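Local coordinates for hypothetical signal peptide protein (Sinorhizobium meliloti, PDB 3PJY) that is of unknown function but belongs to the DUF192 family and may act as a transcription regulator, at residues His20-Glu25 with Lys114-Ser119. Residues are numbered along the deposited sequence; the frame is centred on the assembly and turned at random.
Sequences HDLTVE and KRLGVS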
loop_
_atom_site.group_PDB
_atom_site.type_symbol
_atom_site.label_atom_id
_atom_site.label_comp_id
_atom_site.label_asym_id
_atom_site.label_seq_id
_atom_site.Cartn_x
_atom_site.Cartn_y
_atom_site.Cartn_z
ATOM N N HIS B 20 -3.988 -1.752 4.075
ATOM C CA HIS B 20 -3.836 -2.321 2.740
ATOM C C HIS B 20 -3.815 -1.236 1.677
ATOM O O HIS B 20 -4.717 -0.437 1.597
ATOM C CB HIS B 20 -4.935 -3.294 2.417
ATOM C CG HIS B 20 -4.629 -4.148 1.222
ATOM N ND1 HIS B 20 -4.038 -5.389 1.325
ATOM C CD2 HIS B 20 -4.853 -3.936 -0.105
ATOM C CE1 HIS B 20 -3.893 -5.889 0.103
ATOM N NE2 HIS B 20 -4.399 -5.031 -0.772
ATOM N N ASP B 21 -2.786 -1.249 0.854
ATOM C CA ASP B 21 -2.624 -0.263 -0.177
ATOM C C ASP B 21 -3.318 -0.620 -1.478
ATOM O O ASP B 21 -3.379 -1.809 -1.882
ATOM C CB ASP B 21 -1.135 -0.038 -0.488
ATOM C CG ASP B 21 -0.358 0.479 0.695
ATOM O OD1 ASP B 21 -0.834 1.347 1.455
ATOM O OD2 ASP B 21 0.782 0.053 0.860
ATOM N N LEU B 22 -3.813 0.424 -2.125
ATOM C CA LEU B 22 -4.440 0.361 -3.422
ATOM C C LEU B 22 -3.888 1.449 -4.312
ATOM O O LEU B 22 -3.420 2.509 -3.836
ATOM C CB LEU B 22 -5.979 0.535 -3.344
ATOM C CG LEU B 22 -6.746 -0.351 -2.379
ATOM C CD1 LEU B 22 -8.165 0.225 -2.096
ATOM C CD2 LEU B 22 -6.816 -1.776 -2.927
ATOM N N THR B 23 -3.997 1.236 -5.618
ATOM C CA THR B 23 -3.708 2.285 -6.601
ATOM C C THR B 23 -5.040 2.618 -7.240
ATOM O O THR B 23 -5.748 1.731 -7.705
ATOM C CB THR B 23 -2.795 1.788 -7.684
ATOM O OG1 THR B 23 -1.531 1.463 -7.108
ATOM C CG2 THR B 23 -2.579 2.898 -8.702
ATOM N N VAL B 24 -5.403 3.881 -7.204
ATOM C CA VAL B 24 -6.659 4.327 -7.753
ATOM C C VAL B 24 -6.485 5.371 -8.832
ATOM O O VAL B 24 -5.582 6.228 -8.752
ATOM C CB VAL B 24 -7.620 4.866 -6.683
ATOM C CG1 VAL B 24 -7.974 3.680 -5.700
ATOM C CG2 VAL B 24 -7.075 6.035 -5.905
ATOM N N GLU B 25 -7.362 5.297 -9.843
ATOM C CA GLU B 25 -7.587 6.409 -10.760
ATOM C C GLU B 25 -8.577 7.362 -10.154
ATOM O O GLU B 25 -9.601 6.926 -9.602
ATOM C CB GLU B 25 -8.109 5.871 -12.075
ATOM C CG GLU B 25 -7.075 5.155 -12.893
ATOM C CD GLU B 25 -7.753 4.306 -13.978
ATOM O OE1 GLU B 25 -8.364 3.285 -13.629
ATOM O OE2 GLU B 25 -7.661 4.637 -15.124
ATOM N N LYS B 114 -14.523 -8.110 1.087
ATOM C CA LYS B 114 -14.293 -9.364 1.843
ATOM C C LYS B 114 -12.844 -9.792 1.918
ATOM O O LYS B 114 -12.350 -10.185 2.996
ATOM C CB LYS B 114 -15.149 -10.464 1.274
ATOM C CG LYS B 114 -16.596 -10.300 1.645
ATOM C CD LYS B 114 -16.915 -10.565 3.154
ATOM C CE LYS B 114 -18.291 -9.948 3.584
ATOM N NZ LYS B 114 -18.334 -8.411 3.626
ATOM N N ARG B 115 -12.157 -9.757 0.789
ATOM C CA ARG B 115 -10.759 -10.146 0.744
ATOM C C ARG B 115 -9.920 -9.355 1.724
ATOM O O ARG B 115 -9.014 -9.938 2.358
ATOM C CB ARG B 115 -10.167 -9.985 -0.663
ATOM C CG ARG B 115 -8.631 -10.246 -0.760
ATOM C CD ARG B 115 -8.225 -10.249 -2.245
ATOM N NE ARG B 115 -8.232 -8.924 -2.917
ATOM C CZ ARG B 115 -7.223 -8.060 -2.901
ATOM N NH1 ARG B 115 -6.116 -8.280 -2.192
ATOM N NH2 ARG B 115 -7.301 -6.965 -3.642
ATOM N N LEU B 116 -10.258 -8.082 1.928
ATOM C CA LEU B 116 -9.446 -7.162 2.752
ATOM C C LEU B 116 -9.953 -7.030 4.194
ATOM O O LEU B 116 -9.304 -6.360 4.994
ATOM C CB LEU B 116 -9.325 -5.815 2.062
ATOM C CG LEU B 116 -8.659 -5.800 0.675
ATOM C CD1 LEU B 116 -8.595 -4.325 0.176
ATOM C CD2 LEU B 116 -7.281 -6.458 0.724
ATOM N N GLY B 117 -11.080 -7.658 4.498
ATOM C CA GLY B 117 -11.669 -7.593 5.844
ATOM C C GLY B 117 -12.100 -6.190 6.234
ATOM O O GLY B 117 -11.892 -5.748 7.374
ATOM N N VAL B 118 -12.661 -5.481 5.264
ATOM C CA VAL B 118 -13.146 -4.116 5.442
ATOM C C VAL B 118 -14.607 -4.079 5.829
ATOM O O VAL B 118 -15.387 -4.914 5.406
ATOM C CB VAL B 118 -12.866 -3.335 4.138
ATOM C CG1 VAL B 118 -13.532 -1.919 4.166
ATOM C CG2 VAL B 118 -11.391 -3.198 3.956
ATOM N N SER B 119 -14.962 -3.127 6.708
ATOM C CA SER B 119 -16.312 -2.950 7.224
ATOM C C SER B 119 -16.658 -1.472 7.223
ATOM O O SER B 119 -15.797 -0.643 7.273
ATOM C CB SER B 119 -16.417 -3.397 8.701
ATOM O OG SER B 119 -15.824 -4.665 8.963
#
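Leu116 sets its CD2 methyl on one face of the His20 imidazole. Leu116 CD2 lies 3.3 Å from the centroid of the His20 ring and only 3° off the ring normal, a well-centred CH-pi contact. All five ring atoms are therefore almost equally far from it, with His20 ND1 at 3.5 Å from Leu116 CD2. The second methyl, Leu116 CD1, sits off to one side, 3.8 Å from His20 CD2. Leu116 CD1 also meets Leu22 CD2, loosely, at 4.4 Å. The His20 ring reaches the helix end because CG is anti to the backbone N (chi1 -165°).

Arg115 comes in near the NE2 and CE1 atoms of the ring, its NH1 3.9 Å from His20 NE2. The guanidinium plane is turned 77° from the ring, so the two are not stacked in parallel. The same Leu116 CD2 lies over one face of the Arg115 guanidinium, 3.6 Å above the plane and toward its rim. Asp46 links the two polar groups: its OD1 accepts a hydrogen bond from His20 NE2 and forms a salt bridge with Arg115 NH2. This shared carboxylate probably fixes the rotation of the imidazole.

Further out, Leu22 packs on Leu106 and Leu108 of strand 102-109. Past Leu116 the chain turns at Gly117, whose positive phi belongs to a Schellman motif. The contact thus packs the C-terminal end of helix 112-116 against strand 19-27 of the mixed beta-sheet in this DUF192 fold.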